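Local coordinates for protein nucleocapsid (Crimean-congo hemorrhagic fever virus, PDB 4AKL) that binds single- and double-stranded RNA, probably packaging the viral genome, and probably also cleaves double-stranded DNA without sequence specificity, at residues S386-G389 against V390-T394; F308-Y311 against Y312-Y315; I436-G440 against F441-D445; N424-A427 against R428-K432. All coordinates share one frame; numbering follows the deposited sequence.

Contact 1 (S386-G389 against V390-T394)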
# COMPACT_ATOMS: atom_id res chain seq x y z
N SER A 386 5.73 12.37 3.01
CA SER A 386 5.86 12.36 1.56
C SER A 386 4.64 11.71 0.80
O SER A 386 4.36 12.11 -0.30
CB SER A 386 7.18 11.68 1.12
OG SER A 386 7.24 10.31 1.51
N GLU A 387 3.92 10.77 1.44
CA GLU A 387 2.70 10.16 0.87
C GLU A 387 1.64 11.24 0.75
O GLU A 387 1.04 11.40 -0.28
CB GLU A 387 2.16 9.03 1.76
CG GLU A 387 3.11 7.87 2.04
CD GLU A 387 3.23 6.94 0.88
OE1 GLU A 387 2.21 6.61 0.32
OE2 GLU A 387 4.34 6.51 0.54
N MET A 388 1.45 11.99 1.84
CA MET A 388 0.53 13.13 1.81
C MET A 388 1.01 14.19 0.82
O MET A 388 0.19 14.79 0.13
CB MET A 388 0.42 13.76 3.21
CG MET A 388 -0.07 12.84 4.27
SD MET A 388 -0.31 13.65 5.90
CE MET A 388 -1.82 14.49 5.53
N GLY A 389 2.34 14.40 0.73
CA GLY A 389 2.89 15.41 -0.14
C GLY A 389 2.61 15.11 -1.64
O GLY A 389 2.28 16.00 -2.38
N VAL A 390 2.74 13.87 -2.07
CA VAL A 390 2.41 13.58 -3.47
C VAL A 390 0.90 13.76 -3.76
O VAL A 390 0.53 14.17 -4.84
CB VAL A 390 2.93 12.19 -3.95
CG1 VAL A 390 2.16 11.06 -3.30
CG2 VAL A 390 2.88 12.11 -5.44
N CYS A 391 0.04 13.49 -2.78
CA CYS A 391 -1.40 13.69 -3.02
C CYS A 391 -1.90 15.13 -3.05
O CYS A 391 -2.77 15.50 -3.86
CB CYS A 391 -2.18 12.95 -1.94
SG CYS A 391 -1.98 11.20 -1.81
N PHE A 392 -1.37 15.95 -2.10
CA PHE A 392 -1.90 17.29 -1.80
C PHE A 392 -0.89 18.42 -1.92
O PHE A 392 -1.27 19.60 -1.78
CB PHE A 392 -2.42 17.36 -0.36
CG PHE A 392 -3.26 16.18 0.06
CD1 PHE A 392 -4.32 15.73 -0.70
CD2 PHE A 392 -3.02 15.55 1.26
CE1 PHE A 392 -5.08 14.66 -0.28
CE2 PHE A 392 -3.78 14.47 1.67
CZ PHE A 392 -4.79 14.05 0.91
N GLY A 393 0.38 18.09 -2.17
CA GLY A 393 1.45 19.06 -2.14
C GLY A 393 2.24 19.38 -3.37
O GLY A 393 3.11 20.22 -3.29
N THR A 394 1.97 18.74 -4.51
CA THR A 394 2.67 19.08 -5.75
C THR A 394 2.01 20.27 -6.39
O THR A 394 2.63 20.98 -7.20
CB THR A 394 2.70 17.93 -6.73
OG1 THR A 394 1.37 17.68 -7.24
CG2 THR A 394 3.29 16.66 -6.08
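Two first torsions bring Met388 and Phe392 together: both carry CG opposite their own carbonyl carbon (chi1 -59° in Met388, -45° in Phe392). The ring thereby swings back along the helix towards the residue one turn earlier. The methionine chain runs straight out to SD, and a turn at chi3 (76°) brings CE of Met388 to 4.3 Å from CE2 of Phe392, a loose apolar touch. The same ring slants past the backbone, with CD2 of Phe392 3.5 Å from O of Met388. Flexible and unbranched, methionine fits between several neighbours, for Met388 also touches Trp313 and Leu314 of helix 306-316 and Leu331 of helix 324-336.

Val390 behaves differently. One of its methyls sits in the crowded position between N and carbonyl carbon, which sets CG1 of Val390 3.2 Å from O of Glu387. A weak backbone bond of 3.4 Å joins N of Cys391 to that same Glu387 O. Firmer bonds flank it: N of Val390 to O of Ser386 at 3.0 Å, and N of Phe392 to O of Met388, also 3.0 Å. N of Gly393 then reaches O of Gly389 at 2.8 Å, although the bond is bent. In this backbone conformation a beta carbon would run into the Gly389 carbonyl, so glycine suits the place.

The polar end of Glu387 is held by a salt bridge to Lys411 and a hydrogen bond to Thr306. Helix 385-392 is packed against two others: Cys391 also leans on helix 306-316, while Phe392 meets Phe324 and Leu331 of helix 324-336 and makes an edge-to-face stack with Tyr311 of helix 306-316.

Contact 2 (F308-Y311 against Y312-Y315)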
# COMPACT_ATOMS: atom_id res chain seq x y z
N PHE A 308 -5.51 6.68 0.19
CA PHE A 308 -6.40 6.34 1.30
C PHE A 308 -5.82 6.75 2.63
O PHE A 308 -6.49 7.41 3.46
CB PHE A 308 -6.74 4.84 1.29
CG PHE A 308 -7.66 4.43 2.39
CD1 PHE A 308 -8.97 4.91 2.46
CD2 PHE A 308 -7.23 3.59 3.39
CE1 PHE A 308 -9.80 4.55 3.45
CE2 PHE A 308 -8.03 3.23 4.39
CZ PHE A 308 -9.35 3.68 4.45
N SER A 309 -4.57 6.31 2.86
CA SER A 309 -3.89 6.62 4.09
C SER A 309 -3.74 8.12 4.19
O SER A 309 -3.94 8.67 5.24
CB SER A 309 -2.53 5.89 4.18
OG SER A 309 -2.63 4.54 4.62
N SER A 310 -3.44 8.81 3.10
CA SER A 310 -3.33 10.24 3.21
C SER A 310 -4.62 10.95 3.67
O SER A 310 -4.55 11.91 4.46
CB SER A 310 -2.74 10.86 1.92
OG SER A 310 -1.33 10.47 1.80
N TYR A 311 -5.78 10.47 3.20
CA TYR A 311 -7.06 11.04 3.58
C TYR A 311 -7.42 10.65 5.04
O TYR A 311 -8.02 11.46 5.79
CB TYR A 311 -8.17 10.63 2.59
CG TYR A 311 -8.40 11.69 1.55
CD1 TYR A 311 -9.18 12.78 1.82
CD2 TYR A 311 -7.79 11.63 0.30
CE1 TYR A 311 -9.39 13.79 0.87
CE2 TYR A 311 -7.98 12.62 -0.65
CZ TYR A 311 -8.78 13.70 -0.36
OH TYR A 311 -8.93 14.67 -1.28
N TYR A 312 -7.03 9.44 5.45
CA TYR A 312 -7.22 9.02 6.81
C TYR A 312 -6.48 9.99 7.76
O TYR A 312 -7.01 10.36 8.82
CB TYR A 312 -6.72 7.60 6.99
CG TYR A 312 -6.77 7.15 8.40
CD1 TYR A 312 -7.99 7.03 9.06
CD2 TYR A 312 -5.61 6.82 9.10
CE1 TYR A 312 -8.06 6.61 10.40
CE2 TYR A 312 -5.67 6.39 10.46
CZ TYR A 312 -6.89 6.29 11.09
OH TYR A 312 -6.96 5.88 12.42
N TRP A 313 -5.27 10.42 7.38
CA TRP A 313 -4.47 11.29 8.25
C TRP A 313 -5.08 12.67 8.31
O TRP A 313 -5.11 13.28 9.38
CB TRP A 313 -2.98 11.32 7.84
CG TRP A 313 -2.32 9.96 8.02
CD1 TRP A 313 -2.55 9.05 9.05
CD2 TRP A 313 -1.38 9.34 7.16
NE1 TRP A 313 -1.78 7.93 8.88
CE2 TRP A 313 -1.05 8.08 7.72
CE3 TRP A 313 -0.76 9.74 5.98
CZ2 TRP A 313 -0.15 7.23 7.15
CZ3 TRP A 313 0.13 8.89 5.39
CH2 TRP A 313 0.43 7.64 5.97
N LEU A 314 -5.58 13.16 7.18
CA LEU A 314 -6.36 14.38 7.20
C LEU A 314 -7.54 14.27 8.16
O LEU A 314 -7.73 15.14 9.02
CB LEU A 314 -6.90 14.70 5.85
CG LEU A 314 -6.00 15.07 4.70
CD1 LEU A 314 -6.93 15.46 3.52
CD2 LEU A 314 -5.01 16.21 5.07
N TYR A 315 -8.31 13.19 8.04
CA TYR A 315 -9.44 12.97 8.94
C TYR A 315 -8.97 12.97 10.40
O TYR A 315 -9.49 13.73 11.20
CB TYR A 315 -10.20 11.70 8.52
CG TYR A 315 -11.01 11.12 9.57
CD1 TYR A 315 -12.29 11.64 9.87
CD2 TYR A 315 -10.56 10.05 10.28
CE1 TYR A 315 -13.08 11.05 10.90
CE2 TYR A 315 -11.34 9.48 11.30
CZ TYR A 315 -12.59 9.98 11.60
OH TYR A 315 -13.33 9.38 12.61
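Ser309 and Trp313 form the main side-chain pair of this stretch of alpha-helix, part of helix 306-316 in the buried, mainly helical core, where residues four apart share one flank. The contact is of the CH-pi kind: CB of Ser309 lies 4.1 Å from the centroid of the six-membered ring of Trp313, 19° off the ring normal. Trp313 has CG opposite its carbonyl carbon (chi1 -65°), which folds the indole back over the preceding turn. A residue as small as serine lets the broad ring come down so closely.

Apolar contact is lighter. Tyr311 and Leu314 cross obliquely, CD1 of Tyr311 meeting CD1 of Leu314 at 3.9 Å.

Backbone hydrogen bonds run without a break, from N of Tyr312 to O of Phe308 (2.9 Å) through to N of Tyr315 to O of Tyr311 (2.9 Å).

The polar ends find partners beyond the helix: Ser309 OG bonds to Tyr126 and Pro377, Tyr311 OH to Ala83, Tyr312 OH to Asp107, and Trp313 NE1 to Ala378. These buried tyrosines thus combine apolar rings with satisfied hydroxyls. While accepting the N-H of Trp313, Ser309 O also sits over one face of its indole, 3.3 Å from CD2 of Trp313.

Contact 3 (I436-G440 against F441-D445). Unlike the reference sequence in segment 441-445: Asp445 (reference His).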
# COMPACT_ATOMS: atom_id res chain seq x y z
N ILE A 436 23.15 6.88 -4.54
CA ILE A 436 23.38 8.02 -3.65
C ILE A 436 23.19 7.63 -2.17
O ILE A 436 24.07 7.97 -1.32
CB ILE A 436 22.51 9.21 -4.04
CG1 ILE A 436 22.92 9.76 -5.40
CG2 ILE A 436 22.60 10.34 -3.01
CD1 ILE A 436 21.90 10.68 -5.98
N GLN A 437 22.08 6.95 -1.83
CA GLN A 437 21.86 6.48 -0.43
C GLN A 437 23.03 5.60 0.00
O GLN A 437 23.51 5.70 1.17
CB GLN A 437 20.57 5.64 -0.19
CG GLN A 437 19.23 6.22 -0.66
CD GLN A 437 17.97 5.33 -0.33
OE1 GLN A 437 16.91 5.31 -1.08
NE2 GLN A 437 18.07 4.63 0.82
N LYS A 438 23.47 4.73 -0.90
CA LYS A 438 24.48 3.76 -0.59
C LYS A 438 25.85 4.37 -0.33
O LYS A 438 26.60 3.88 0.52
CB LYS A 438 24.59 2.75 -1.74
CG LYS A 438 25.41 1.55 -1.44
CD LYS A 438 25.12 0.36 -2.42
CE LYS A 438 26.08 0.22 -3.59
NZ LYS A 438 26.85 -1.10 -3.55
N THR A 439 26.19 5.43 -1.07
CA THR A 439 27.45 6.15 -0.91
C THR A 439 27.58 6.72 0.50
O THR A 439 28.65 6.64 1.12
CB THR A 439 27.55 7.31 -1.92
OG1 THR A 439 27.49 6.80 -3.24
CG2 THR A 439 28.81 8.06 -1.77
N GLY A 440 26.50 7.27 1.00
CA GLY A 440 26.50 7.97 2.26
C GLY A 440 26.11 7.21 3.52
O GLY A 440 26.42 7.68 4.62
N PHE A 441 25.44 6.07 3.38
CA PHE A 441 24.93 5.33 4.53
C PHE A 441 24.92 3.84 4.29
O PHE A 441 24.96 3.40 3.15
CB PHE A 441 23.47 5.72 4.83
CG PHE A 441 23.21 7.20 4.90
CD1 PHE A 441 23.43 7.90 6.08
CD2 PHE A 441 22.75 7.89 3.77
CE1 PHE A 441 23.18 9.30 6.14
CE2 PHE A 441 22.49 9.28 3.81
CZ PHE A 441 22.70 9.99 4.97
N ASN A 442 24.83 3.08 5.40
CA ASN A 442 24.69 1.62 5.34
C ASN A 442 23.26 1.22 4.96
O ASN A 442 22.36 1.44 5.71
CB ASN A 442 25.05 1.00 6.70
CG ASN A 442 25.30 -0.52 6.61
OD1 ASN A 442 25.02 -1.19 5.58
ND2 ASN A 442 25.87 -1.07 7.72
N ILE A 443 23.09 0.63 3.78
CA ILE A 443 21.79 0.16 3.26
C ILE A 443 21.16 -0.85 4.20
O ILE A 443 20.02 -0.66 4.68
CB ILE A 443 21.96 -0.48 1.81
CG1 ILE A 443 22.16 0.60 0.77
CG2 ILE A 443 20.77 -1.37 1.35
CD1 ILE A 443 21.08 1.72 0.83
N GLN A 444 21.93 -1.90 4.46
CA GLN A 444 21.49 -3.04 5.28
C GLN A 444 21.02 -2.66 6.70
O GLN A 444 20.25 -3.39 7.29
CB GLN A 444 22.57 -4.14 5.33
CG GLN A 444 22.70 -5.00 4.05
CD GLN A 444 23.52 -4.38 2.93
OE1 GLN A 444 24.32 -3.47 3.15
NE2 GLN A 444 23.32 -4.89 1.70
N ASP A 445 21.47 -1.52 7.24
CA ASP A 445 21.00 -1.07 8.58
C ASP A 445 19.67 -0.31 8.64
O ASP A 445 19.12 -0.07 9.76
CB ASP A 445 22.04 -0.21 9.27
CG ASP A 445 23.04 -1.03 10.01
OD1 ASP A 445 23.36 -2.16 9.56
OD2 ASP A 445 23.51 -0.54 11.06
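Phe441 is the first residue to leave helical geometry after helix 425-440, yet its backbone still reaches back one turn: N of Phe441 donates to O of Gln437 at 3.0 Å, with a bent N-H...O angle of 131°. From here the chain is extended, and O of Phe441 comes 3.1 Å from O of Lys438, two acceptors that cannot bond to each other. The aromatic ring turns back over the peptide just before it. Gly440 O lies over one face, 3.3 Å from CD1 of Phe441, whereas Gln437 O lies at the ring edge, 3.5 Å from CD2 of Phe441. Glycine is common where a helix ends, because its backbone is flexible. The carbonyl oxygen of Gly440 bonds to Lys59, and the ring rests on Lys59 and Asp60 of helix 56-71.

Beyond Asn442 the chain bends, and Ile443 folds back on the last helical turn. CG1 of Ile443 opposes the carbonyl carbon (chi1 -75°), and a second bend at chi2 (-51°) directs the terminal methyl at the helix. CG1 of Ile443 touches CG of Lys438 at 4.0 Å, while CD1 of Ile443 meets CB of Gln437 at 4.1 Å. Lysine suits this border position: its stem packs against isoleucine and its NZ makes a salt bridge to Glu168 of helix 163-181. Farther on, N of Asp445 makes a weak bond to O of Asn442, 3.4 Å long.

The arrangement is a helix C-terminus that passes from glycine straight into extended chain, without the left-handed residue of a Schellman motif, with an isoleucine from the following loop folded back against the stems of the last turn.

Contact 4 (N424-A427 against R428-K432)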
# COMPACT_ATOMS: atom_id res chain seq x y z
N ASN A 424 13.61 4.12 -19.99
CA ASN A 424 13.18 3.93 -18.63
C ASN A 424 13.77 4.95 -17.61
O ASN A 424 14.51 4.59 -16.70
CB ASN A 424 13.44 2.46 -18.23
CG ASN A 424 12.66 2.05 -16.97
OD1 ASN A 424 12.14 2.90 -16.28
ND2 ASN A 424 12.59 0.73 -16.69
N PRO A 425 13.43 6.24 -17.78
CA PRO A 425 13.90 7.23 -16.86
C PRO A 425 13.39 7.00 -15.45
O PRO A 425 13.98 7.52 -14.54
CB PRO A 425 13.34 8.55 -17.44
CG PRO A 425 12.24 8.15 -18.18
CD PRO A 425 12.62 6.88 -18.82
N CYS A 426 12.30 6.23 -15.28
CA CYS A 426 11.86 5.84 -13.98
C CYS A 426 12.94 5.03 -13.29
O CYS A 426 13.40 5.38 -12.17
CB CYS A 426 10.59 5.01 -14.07
SG CYS A 426 9.91 4.59 -12.42
N ALA A 427 13.35 3.95 -13.94
CA ALA A 427 14.34 3.06 -13.35
C ALA A 427 15.69 3.78 -13.20
O ALA A 427 16.35 3.68 -12.17
CB ALA A 427 14.46 1.79 -14.15
N ARG A 428 16.10 4.55 -14.20
CA ARG A 428 17.37 5.25 -14.04
C ARG A 428 17.40 6.09 -12.76
O ARG A 428 18.40 6.08 -12.05
CB ARG A 428 17.70 6.10 -15.24
CG ARG A 428 18.12 5.27 -16.43
CD ARG A 428 18.51 6.11 -17.60
NE ARG A 428 17.36 6.45 -18.45
CZ ARG A 428 16.94 7.68 -18.79
NH1 ARG A 428 17.54 8.80 -18.38
NH2 ARG A 428 15.89 7.79 -19.58
N THR A 429 16.30 6.76 -12.47
CA THR A 429 16.21 7.69 -11.37
C THR A 429 16.14 6.98 -10.01
O THR A 429 16.74 7.46 -9.02
CB THR A 429 15.00 8.59 -11.57
OG1 THR A 429 15.08 9.20 -12.86
CG2 THR A 429 14.87 9.66 -10.44
N ILE A 430 15.40 5.86 -9.93
CA ILE A 430 15.36 5.00 -8.75
C ILE A 430 16.76 4.51 -8.37
O ILE A 430 17.15 4.58 -7.23
CB ILE A 430 14.44 3.78 -8.97
CG1 ILE A 430 12.96 4.20 -8.96
CG2 ILE A 430 14.65 2.71 -7.90
CD1 ILE A 430 11.92 3.12 -9.36
N VAL A 431 17.49 4.02 -9.36
CA VAL A 431 18.85 3.48 -9.22
C VAL A 431 19.84 4.55 -8.74
O VAL A 431 20.69 4.30 -7.84
CB VAL A 431 19.34 2.86 -10.59
CG1 VAL A 431 20.80 2.75 -10.65
CG2 VAL A 431 18.67 1.53 -10.81
N LYS A 432 19.74 5.74 -9.34
CA LYS A 432 20.63 6.80 -8.99
C LYS A 432 20.36 7.20 -7.54
O LYS A 432 21.32 7.48 -6.82
CB LYS A 432 20.56 8.00 -9.94
CG LYS A 432 21.94 8.68 -10.15
CD LYS A 432 22.87 7.74 -10.99
CE LYS A 432 23.88 8.41 -11.83
NZ LYS A 432 25.16 8.75 -11.18
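Arg428 wraps its side chain back around the first turn of helix 425-440, over Asn424 and Pro425. Its CB leaves the helix beside the carbonyl of Asn424, and CG of Arg428 lies 3.7 Å from that residue's O. The chain stays extended through CD, then bends sharply (chi3 -88°), which turns the guanidinium group over the proline. NE passes near the same carbonyl. CZ of Arg428 comes to 3.6 Å from CA of Pro425, and at the tip NH2 of Arg428 sits 3.4 Å from CB of Pro425. One face of the flat guanidinium is therefore laid against the apolar surface of the proline, while NE bonds to O of Asn423 and NH2 weakly to O of Thr422.

The same turn opens the helix. OD1 of Asn424 makes the N-cap bond to N of Ala427, three residues on, at 2.8 Å, although the donor stands well above the amide's carbonyl plane. Asn424's backbone O takes N of Arg428 at 3.0 Å in an almost straight bond. Proline fits the next place because the first turn needs no N-H there. Its carbonyl is doubly used: O of Pro425 accepts OG1 of Thr429 at 2.6 Å and, from above its plane, N of Thr429 at 3.2 Å. On another flank SG of Cys426 touches CD1 of Ile430, and this pair faces helix 450-460.

Asparagine at the N-cap, its ND2 tied to Lys157, with proline at the first helical position is a common start of an alpha-helix, here with a left-handed backbone at Asn424.

Along the chain the order is contact 2, contact 1, contact 4, contact 3. Contacts 2 and 1 form one buried cluster: their centres are about 11 Å apart, and helices 306-316 and 385-392 meet directly, as where CG of Met388 lies 3.6 Å from CE3 of Trp313. Contacts 4 and 3 mark the beginning and end of helix 425-440, with centres about 17 Å apart. That helix follows 385-392 in the chain, yet neither of its contacts touches contact 1, the nearest atoms being about 12 Å away for contact 4 and about 11 Å for contact 3. In this mainly helical nucleocapsid, contacts 1 and 2 lie nearer the chain's centre; farther out, the helix start is buried and its end only partly so.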